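Side-chain contacts in Non-structural protein 3 (Rice hoja blanca virus, PDB 3AJF), which suppresses RNA-mediated gene silencing in the host, presumably by binding double-stranded RNA, and is represented here by its helical domain: residues D48-N51 against L52-L56; P32-D35 against E36-L40; L22-D25 against I26-R30; D68-G71 against H72-L75. All blocks are in the same frame, centred on the assembly; numbering follows the deposited sequence.

Contact 1: D48-N51 against L52-L56; sequences DPEN and LSVFL
Leu52, Ser53, Val54 and Phe55 each give their amide hydrogen to the carbonyl four residues earlier, and these i to i+4 bonds tie 48-51 to 52-56 as the first turns of helix 49-64. Leu52 N reaches Asp48 O at 3.0 Å and Phe55 N reaches Asn51 O at 3.0 Å, the latter nearly straight at 171°. Among the other bonds, Val54 N meets Glu50 O at 3.1 Å. The remaining polar evidence concerns the helix start. Asp48 is the N-cap: its OD1 accepts from Asn51 N at 3.1 Å, met on the anti side and somewhat out of the carboxylate plane. This side-chain bond occupies an amide of the first turn, which has no earlier carbonyl of the helix to serve it, and a carboxylate here would be expected to suit the positive end of the helix dipole.

Side-chain contact is lighter. The Glu50 chain leaves with CG anti to the backbone N (chi1 167°) and bends at chi2, which turns its carboxylate along the helix toward the next turn. OE1 then lies 3.8 Å from Ser53 CB and 4.0 Å from Val54 CG2, an approach of oxygen to aliphatic carbon. Val54 CG2 also rests on Glu50 O at 3.5 Å, while its CG1 faces helix 17-30 through Leu27. Leu52 and Phe55 carry their ends away from 48-51: Leu52 onto Pro46 and Phe88, Phe55 into an aromatic cluster with Phe23 and Tyr84. On another side, Glu50 and Ser53 pack on His65 and Ser64 of the second subunit.

Contact 2: P32-D35 against E36-L40; sequences PSFD and EHMFL
Asp35 and Met38, the latter present as selenomethionine, are joined by the shortest bond of this contact: Met38 N gives its hydrogen to Asp35 OD1 at 2.8 Å, with an N-H...O angle of 162°. Asp35 is thus the N-cap of helix 36-44. Its CG sits between the backbone N and the carbonyl carbon (chi1 60°), a rotation that swings OD1 over the first turn. The backbone adds Phe39 N to Asp35 O at 2.9 Å, so one residue serves two amides.

Around this polar start the Met38 side chain folds back toward the preceding loop. Met38 CG is 3.1 Å from Asp35 OD1 and Met38 SE 3.2 Å from Ser33 O, while a bend at chi3 brings CE over the centre of the Phe34 ring. Met38 CE lies 3.6 Å from the centroid of the Phe34 ring and only 10° off the ring normal, a CH-pi contact; SE, farther above the same face, makes the arrangement a Met-aromatic one. Phe39 CA comes to the ring's edge near CE2. Phe34 is itself the centre of an inverse gamma turn, Asp35 N making a weak bond back to Ser33 O.

The loop 32-35 joins helix 17-30 to helix 36-44: Phe34 O accepts from Asn28 ND2 of the former, the Phe34 ring packs on Leu27 and on Asn51 and Val54 of helix 49-64, and Phe39 meets Phe23 and Phe24 edge-to-face.

Contact 3: L22-D25 against I26-R30; sequences LFFD and ILNER. With SO4 (sulfate ion), chain E.
The carbonyl oxygens of Leu22, Phe23, Phe24 and Asp25 accept from the amides of Ile26, Leu27, Asn28 and Glu29, regular i to i+4 bonds of an alpha-helix, among them Asn28 N to Phe24 O at 2.8 Å.

Phe24 and Asn28, one turn apart, lie side by side and point the same way. In both, CG lies anti to the backbone N (chi1 174° and 178°). The Phe24 rotation carries its ring along the helix until one face lies against Asn28 CB, 4.1 Å from the ring centroid and displaced toward the rim, a CH-pi contact; the matching Asn28 rotation lays the amide alongside the ring, their planes 21° apart. The polar ends of the amide have partners of their own: ND2 donates to Phe34 O in the following loop, and a water donates to Asn28 OD1 at 3.3 Å and to Asp25 O at 2.9 Å, bridging a carbonyl and a side chain three residues apart.

These residues form the last turns of helix 17-30, which packs against helices 36-44 and 49-64. Phe24 meets Phe39 edge-to-face; Phe23 stands against both Phe39 and Phe55, and Leu27 reaches Val54 and Ser58. On a different flank Leu22 CD1 and Ile26 CD1 are 3.8 Å apart, and Leu22 also touches Leu69 and Tyr73.

At the helix end Arg30 NH2 makes a weak hydrogen bond to O3 of a sulfate ion, probably from the crystallisation liquor, at 3.0 Å; as NH1 lies too close to the ion, the detailed geometry here is doubtful. Lys57 NZ also bonds this ion.

Contact 4: D68-G71 against H72-L75; sequences DLPG and HYRL
Gly71 O is gripped by two donors: Arg74 N at 3.2 Å, and a water at 3.0 Å that in turn accepts from Leu75 N. The direct bond is nearly straight at its hydrogen (168°), yet the amide stands above the carbonyl plane. Tyr73 N reaches Pro70 O at 3.0 Å from a similarly raised position. Both bonds span three residues, i to i+3, the pattern of tight turns and of 3-10 geometry, and they wind the chain from the loop after helix 49-64 into helix 74-85.

A second water joins loop and helix by side chain, donating to Leu69 O and accepting from Arg74 NH1 at 2.9 Å, in the guanidinium plane at its edge. The rest of that group is spoken for: NH2 bonds to Leu63 O and to Phe88 O of the second subunit, and NE makes a weak bond to Val89 O of that subunit. Arg74 therefore links this turn to the dimer partner.

The apolar contact is carried by Pro70 and Tyr73. Pro70 CG lies over one face of the Tyr73 ring, 4.0 Å from its centroid and off toward the rim, a CH-pi contact, while Pro70 CD comes to 3.7 Å from Tyr73 CD2. Tyr73 CG lies beside the backbone N (chi1 -78°), which directs the ring back against the proline, face toward CG. His72 ND1 and CE1 approach Pro70 CB, both at 3.8 Å. Leu69 CG meets Tyr73 CB, and both residues continue inward onto Leu22 of helix 17-30.

All four contacts are local and partly buried. Contacts 1, 2 and 3 form one connected group, whose buried side (Phe23, Phe34, Phe39, Phe55, Leu27) brings helices 17-30, 36-44 and 49-64 together in an aromatic and aliphatic core, while Glu50, Glu36 and Asp25, like His72 of contact 4, lie at the surface. Contact 4 stands on the opposite side of the chain's centre from contacts 1 and 2, touching only contact 3, through Leu22. Contacts 1 and 2 begin helices with an aspartate N-cap, whereas contact 3 lies toward a helix end and contact 4 enters its helix through i to i+3 bonds and water. Two face the second subunit: contact 1 by packing, contact 4 by packing and arginine hydrogen bonds.

Contact 1: D48-N51 against L52-L56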
# COMPACT_ATOMS: atom_id res chain seq x y z
N ASP A 48 -7.81 -3.83 12.06
CA ASP A 48 -6.90 -4.92 12.32
C ASP A 48 -5.72 -4.78 11.37
O ASP A 48 -5.93 -4.79 10.16
CB ASP A 48 -7.57 -6.28 12.08
CG ASP A 48 -6.71 -7.44 12.55
OD1 ASP A 48 -5.77 -7.82 11.83
OD2 ASP A 48 -6.97 -7.96 13.66
N PRO A 49 -4.48 -4.68 11.91
CA PRO A 49 -3.31 -4.53 11.02
C PRO A 49 -3.09 -5.72 10.09
O PRO A 49 -2.65 -5.54 8.95
CB PRO A 49 -2.13 -4.40 12.00
CG PRO A 49 -2.62 -5.17 13.24
CD PRO A 49 -4.07 -4.73 13.33
N GLU A 50 -3.33 -6.95 10.56
CA GLU A 50 -3.21 -8.12 9.66
C GLU A 50 -4.23 -8.09 8.50
O GLU A 50 -3.87 -8.36 7.37
CB GLU A 50 -3.23 -9.46 10.41
CG GLU A 50 -3.43 -10.73 9.50
CD GLU A 50 -2.24 -11.07 8.54
OE1 GLU A 50 -1.58 -10.16 7.97
OE2 GLU A 50 -1.99 -12.29 8.30
N ASN A 51 -5.50 -7.79 8.79
CA ASN A 51 -6.51 -7.72 7.74
C ASN A 51 -6.22 -6.61 6.75
O ASN A 51 -6.43 -6.77 5.53
CB ASN A 51 -7.90 -7.51 8.32
CG ASN A 51 -8.42 -8.76 9.09
OD1 ASN A 51 -7.84 -9.84 9.02
ND2 ASN A 51 -9.52 -8.59 9.82
N LEU A 52 -5.76 -5.47 7.26
CA LEU A 52 -5.40 -4.35 6.37
C LEU A 52 -4.21 -4.75 5.48
O LEU A 52 -4.18 -4.41 4.33
CB LEU A 52 -5.07 -3.07 7.16
CG LEU A 52 -4.58 -1.85 6.33
CD1 LEU A 52 -5.66 -1.35 5.35
CD2 LEU A 52 -4.11 -0.71 7.23
N SER A 53 -3.23 -5.47 6.03
CA SER A 53 -2.08 -5.96 5.28
C SER A 53 -2.50 -6.82 4.10
O SER A 53 -2.00 -6.64 2.97
CB SER A 53 -1.17 -6.80 6.18
OG SER A 53 -0.16 -7.40 5.40
N VAL A 54 -3.42 -7.74 4.35
CA VAL A 54 -3.97 -8.62 3.32
C VAL A 54 -4.76 -7.83 2.22
O VAL A 54 -4.57 -8.05 1.01
CB VAL A 54 -4.83 -9.69 4.00
CG1 VAL A 54 -5.68 -10.41 3.01
CG2 VAL A 54 -3.94 -10.68 4.79
N PHE A 55 -5.62 -6.92 2.65
CA PHE A 55 -6.37 -5.99 1.77
C PHE A 55 -5.41 -5.22 0.85
O PHE A 55 -5.58 -5.21 -0.37
CB PHE A 55 -7.13 -5.04 2.70
CG PHE A 55 -7.91 -3.92 2.04
CD1 PHE A 55 -9.23 -4.11 1.63
CD2 PHE A 55 -7.37 -2.61 2.00
CE1 PHE A 55 -10.00 -3.02 1.09
CE2 PHE A 55 -8.12 -1.52 1.47
CZ PHE A 55 -9.42 -1.72 1.02
N LEU A 56 -4.39 -4.59 1.44
CA LEU A 56 -3.41 -3.83 0.63
C LEU A 56 -2.59 -4.71 -0.32
O LEU A 56 -2.29 -4.31 -1.46
CB LEU A 56 -2.47 -3.00 1.51
CG LEU A 56 -3.12 -1.90 2.37
CD1 LEU A 56 -2.09 -1.44 3.38
CD2 LEU A 56 -3.59 -0.76 1.57

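Contact 2: P32-D35 against E36-L40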
# COMPACT_ATOMS: atom_id res chain seq x y z
N PRO A 32 -10.85 -16.63 1.12
CA PRO A 32 -12.30 -16.83 1.23
C PRO A 32 -12.93 -16.36 2.55
O PRO A 32 -14.12 -16.05 2.57
CB PRO A 32 -12.46 -18.37 1.01
CG PRO A 32 -11.21 -18.72 0.20
CD PRO A 32 -10.13 -17.86 0.73
N SER A 33 -12.17 -16.30 3.64
CA SER A 33 -12.74 -15.85 4.91
C SER A 33 -12.78 -14.31 5.02
O SER A 33 -13.36 -13.76 5.97
CB SER A 33 -12.04 -16.51 6.12
OG SER A 33 -10.67 -16.14 6.21
N PHE A 34 -12.19 -13.64 4.04
CA PHE A 34 -12.30 -12.20 3.92
C PHE A 34 -13.63 -11.86 3.21
O PHE A 34 -13.69 -11.67 1.99
CB PHE A 34 -11.07 -11.62 3.20
CG PHE A 34 -10.74 -10.21 3.61
CD1 PHE A 34 -9.51 -9.92 4.22
CD2 PHE A 34 -11.66 -9.19 3.42
CE1 PHE A 34 -9.20 -8.61 4.61
CE2 PHE A 34 -11.37 -7.88 3.81
CZ PHE A 34 -10.13 -7.60 4.40
N ASP A 35 -14.70 -11.82 3.99
CA ASP A 35 -16.04 -11.67 3.45
C ASP A 35 -16.40 -10.21 3.18
O ASP A 35 -15.65 -9.26 3.51
CB ASP A 35 -17.07 -12.32 4.40
CG ASP A 35 -17.07 -11.70 5.80
OD1 ASP A 35 -16.71 -10.52 5.97
OD2 ASP A 35 -17.45 -12.41 6.76
N GLU A 36 -17.56 -10.03 2.60
CA GLU A 36 -18.07 -8.72 2.24
C GLU A 36 -18.14 -7.77 3.42
O GLU A 36 -17.87 -6.57 3.31
CB GLU A 36 -19.47 -8.91 1.68
CG GLU A 36 -19.81 -7.91 0.63
CD GLU A 36 -21.16 -8.21 -0.01
OE1 GLU A 36 -21.36 -9.38 -0.46
OE2 GLU A 36 -22.00 -7.27 -0.05
N HIS A 37 -18.56 -8.29 4.57
CA HIS A 37 -18.65 -7.45 5.75
C HIS A 37 -17.25 -6.95 6.17
O HIS A 37 -17.08 -5.78 6.50
CB HIS A 37 -19.35 -8.19 6.88
CG HIS A 37 -19.28 -7.48 8.19
ND1 HIS A 37 -20.15 -6.46 8.52
CD2 HIS A 37 -18.46 -7.63 9.25
CE1 HIS A 37 -19.85 -6.01 9.72
NE2 HIS A 37 -18.83 -6.70 10.19
N MSE A 38 -16.25 -7.81 6.16
CA MSE A 38 -14.92 -7.36 6.53
C MSE A 38 -14.38 -6.37 5.50
O MSE A 38 -13.65 -5.44 5.85
CB MSE A 38 -13.97 -8.55 6.67
CG MSE A 38 -14.43 -9.49 7.79
SE MSE A 38 -13.34 -11.10 7.74
CE MSE A 38 -11.60 -10.11 7.19
N PHE A 39 -14.73 -6.60 4.23
CA PHE A 39 -14.31 -5.69 3.15
C PHE A 39 -14.90 -4.30 3.41
O PHE A 39 -14.17 -3.29 3.37
CB PHE A 39 -14.72 -6.22 1.77
CG PHE A 39 -14.20 -5.39 0.61
CD1 PHE A 39 -12.89 -5.57 0.14
CD2 PHE A 39 -15.01 -4.44 -0.01
CE1 PHE A 39 -12.40 -4.80 -0.93
CE2 PHE A 39 -14.53 -3.66 -1.09
CZ PHE A 39 -13.23 -3.84 -1.54
N LEU A 40 -16.21 -4.24 3.66
CA LEU A 40 -16.85 -2.93 3.96
C LEU A 40 -16.29 -2.24 5.23
O LEU A 40 -16.07 -1.04 5.24
CB LEU A 40 -18.38 -3.02 4.01
CG LEU A 40 -19.02 -3.50 2.71
CD1 LEU A 40 -20.52 -3.77 2.92
CD2 LEU A 40 -18.77 -2.48 1.56

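Contact 3: L22-D25 against I26-R30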
# COMPACT_ATOMS: atom_id res chain seq x y z
N LEU A 22 -14.34 -5.62 -8.33
CA LEU A 22 -13.25 -6.45 -8.83
C LEU A 22 -12.20 -6.73 -7.73
O LEU A 22 -11.74 -7.87 -7.59
CB LEU A 22 -12.58 -5.78 -10.04
CG LEU A 22 -11.36 -6.49 -10.63
CD1 LEU A 22 -11.76 -7.88 -11.22
CD2 LEU A 22 -10.66 -5.59 -11.64
N PHE A 23 -11.88 -5.68 -6.96
CA PHE A 23 -10.91 -5.73 -5.83
C PHE A 23 -11.46 -6.76 -4.84
O PHE A 23 -10.75 -7.72 -4.49
CB PHE A 23 -10.80 -4.32 -5.22
CG PHE A 23 -9.83 -4.17 -4.05
CD1 PHE A 23 -8.91 -5.17 -3.68
CD2 PHE A 23 -9.80 -2.95 -3.36
CE1 PHE A 23 -8.04 -4.97 -2.61
CE2 PHE A 23 -8.90 -2.74 -2.29
CZ PHE A 23 -8.02 -3.76 -1.92
N PHE A 24 -12.73 -6.61 -4.44
CA PHE A 24 -13.31 -7.55 -3.49
C PHE A 24 -13.25 -9.01 -4.00
O PHE A 24 -12.90 -9.95 -3.27
CB PHE A 24 -14.76 -7.19 -3.13
CG PHE A 24 -15.40 -8.24 -2.27
CD1 PHE A 24 -14.96 -8.42 -0.96
CD2 PHE A 24 -16.35 -9.12 -2.80
CE1 PHE A 24 -15.49 -9.44 -0.14
CE2 PHE A 24 -16.92 -10.14 -2.00
CZ PHE A 24 -16.48 -10.29 -0.66
N ASP A 25 -13.59 -9.21 -5.28
CA ASP A 25 -13.63 -10.55 -5.87
C ASP A 25 -12.25 -11.22 -5.81
O ASP A 25 -12.13 -12.42 -5.50
CB ASP A 25 -14.09 -10.47 -7.31
CG ASP A 25 -15.57 -10.30 -7.44
OD1 ASP A 25 -16.28 -10.41 -6.41
OD2 ASP A 25 -16.05 -10.08 -8.58
N ILE A 26 -11.22 -10.44 -6.13
CA ILE A 26 -9.85 -10.93 -6.17
C ILE A 26 -9.38 -11.22 -4.76
O ILE A 26 -8.82 -12.28 -4.50
CB ILE A 26 -8.94 -9.91 -6.93
CG1 ILE A 26 -9.25 -10.00 -8.43
CG2 ILE A 26 -7.46 -10.15 -6.64
CD1 ILE A 26 -8.58 -8.93 -9.33
N LEU A 27 -9.63 -10.28 -3.84
CA LEU A 27 -9.25 -10.44 -2.43
C LEU A 27 -9.93 -11.68 -1.83
O LEU A 27 -9.30 -12.50 -1.14
CB LEU A 27 -9.60 -9.17 -1.63
CG LEU A 27 -9.45 -9.19 -0.12
CD1 LEU A 27 -8.02 -9.55 0.25
CD2 LEU A 27 -9.80 -7.83 0.39
N ASN A 28 -11.22 -11.80 -2.10
CA ASN A 28 -12.03 -12.87 -1.54
C ASN A 28 -11.69 -14.23 -2.15
O ASN A 28 -11.79 -15.27 -1.49
CB ASN A 28 -13.54 -12.55 -1.67
CG ASN A 28 -14.44 -13.67 -1.14
OD1 ASN A 28 -15.00 -14.45 -1.91
ND2 ASN A 28 -14.59 -13.75 0.19
N GLU A 29 -11.27 -14.23 -3.42
CA GLU A 29 -10.82 -15.48 -4.04
C GLU A 29 -9.54 -15.97 -3.34
O GLU A 29 -9.45 -17.15 -2.99
CB GLU A 29 -10.56 -15.27 -5.52
CG GLU A 29 -10.32 -16.54 -6.36
CD GLU A 29 -10.45 -16.25 -7.88
OE1 GLU A 29 -11.18 -15.28 -8.25
OE2 GLU A 29 -9.83 -16.99 -8.70
N ARG A 30 -8.58 -15.06 -3.13
CA ARG A 30 -7.31 -15.41 -2.45
C ARG A 30 -7.58 -15.76 -0.98
O ARG A 30 -7.00 -16.70 -0.45
CB ARG A 30 -6.25 -14.29 -2.57
CG ARG A 30 -4.77 -14.72 -2.20
CD ARG A 30 -3.97 -15.30 -3.37
NE ARG A 30 -2.63 -15.80 -3.00
CZ ARG A 30 -1.94 -15.31 -1.99
NH1 ARG A 30 -2.47 -14.33 -1.29
NH2 ARG A 30 -0.74 -15.79 -1.68
S SO4 E . -1.27 -12.67 0.66
O1 SO4 E . -1.52 -12.17 2.01
O2 SO4 E . -2.24 -12.16 -0.30
O3 SO4 E . -1.31 -14.12 0.73
O4 SO4 E . 0.05 -12.27 0.20
O HOH W 1 -14.51 -14.11 -5.11

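Contact 4: D68-G71 against H72-L75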
# COMPACT_ATOMS: atom_id res chain seq x y z
N ASP A 68 -4.20 -7.59 -17.12
CA ASP A 68 -5.42 -7.12 -17.78
C ASP A 68 -6.24 -6.18 -16.90
O ASP A 68 -7.46 -6.07 -17.08
CB ASP A 68 -6.28 -8.30 -18.29
CG ASP A 68 -6.75 -9.21 -17.17
OD1 ASP A 68 -6.19 -9.13 -16.05
OD2 ASP A 68 -7.67 -10.03 -17.38
N LEU A 69 -5.59 -5.51 -15.95
CA LEU A 69 -6.29 -4.50 -15.16
C LEU A 69 -6.64 -3.36 -16.12
O LEU A 69 -5.75 -2.86 -16.81
CB LEU A 69 -5.39 -3.99 -14.02
CG LEU A 69 -6.00 -3.00 -13.02
CD1 LEU A 69 -7.01 -3.73 -12.12
CD2 LEU A 69 -4.92 -2.28 -12.20
N PRO A 70 -7.92 -2.97 -16.21
CA PRO A 70 -8.20 -1.83 -17.11
C PRO A 70 -7.32 -0.58 -16.82
O PRO A 70 -7.03 -0.26 -15.66
CB PRO A 70 -9.68 -1.54 -16.84
CG PRO A 70 -10.25 -2.85 -16.44
CD PRO A 70 -9.16 -3.50 -15.60
N GLY A 71 -6.87 0.09 -17.87
CA GLY A 71 -5.99 1.26 -17.74
C GLY A 71 -6.56 2.35 -16.84
O GLY A 71 -5.85 2.94 -16.04
N HIS A 72 -7.86 2.60 -16.94
CA HIS A 72 -8.48 3.65 -16.13
C HIS A 72 -8.68 3.27 -14.67
O HIS A 72 -9.11 4.08 -13.87
CB HIS A 72 -9.77 4.17 -16.78
CG HIS A 72 -10.90 3.19 -16.79
ND1 HIS A 72 -10.88 2.04 -17.55
CD2 HIS A 72 -12.09 3.20 -16.15
CE1 HIS A 72 -12.00 1.37 -17.36
NE2 HIS A 72 -12.76 2.05 -16.53
N TYR A 73 -8.35 2.03 -14.31
CA TYR A 73 -8.42 1.59 -12.93
C TYR A 73 -7.13 1.90 -12.19
O TYR A 73 -7.12 1.89 -10.97
CB TYR A 73 -8.73 0.08 -12.85
CG TYR A 73 -10.20 -0.30 -13.08
CD1 TYR A 73 -11.14 0.62 -13.60
CD2 TYR A 73 -10.64 -1.59 -12.80
CE1 TYR A 73 -12.47 0.26 -13.79
CE2 TYR A 73 -11.97 -1.96 -13.00
CZ TYR A 73 -12.86 -1.03 -13.49
OH TYR A 73 -14.15 -1.41 -13.69
N ARG A 74 -6.04 2.22 -12.92
CA ARG A 74 -4.74 2.33 -12.24
C ARG A 74 -4.67 3.45 -11.21
O ARG A 74 -4.13 3.26 -10.11
CB ARG A 74 -3.55 2.39 -13.22
CG ARG A 74 -3.41 1.18 -14.17
CD ARG A 74 -2.02 1.15 -14.80
NE ARG A 74 -1.03 0.75 -13.80
CZ ARG A 74 -0.84 -0.49 -13.37
NH1 ARG A 74 -1.50 -1.50 -13.91
NH2 ARG A 74 0.07 -0.74 -12.43
N LEU A 75 -5.19 4.62 -11.57
CA LEU A 75 -5.09 5.80 -10.71
C LEU A 75 -5.97 5.66 -9.46
O LEU A 75 -5.49 5.88 -8.33
CB LEU A 75 -5.39 7.09 -11.49
CG LEU A 75 -5.36 8.42 -10.73
CD1 LEU A 75 -4.04 8.57 -9.96
CD2 LEU A 75 -5.56 9.60 -11.67
O HOH W 2 -3.05 -1.75 -16.32
O HOH W 3 -5.51 5.35 -14.32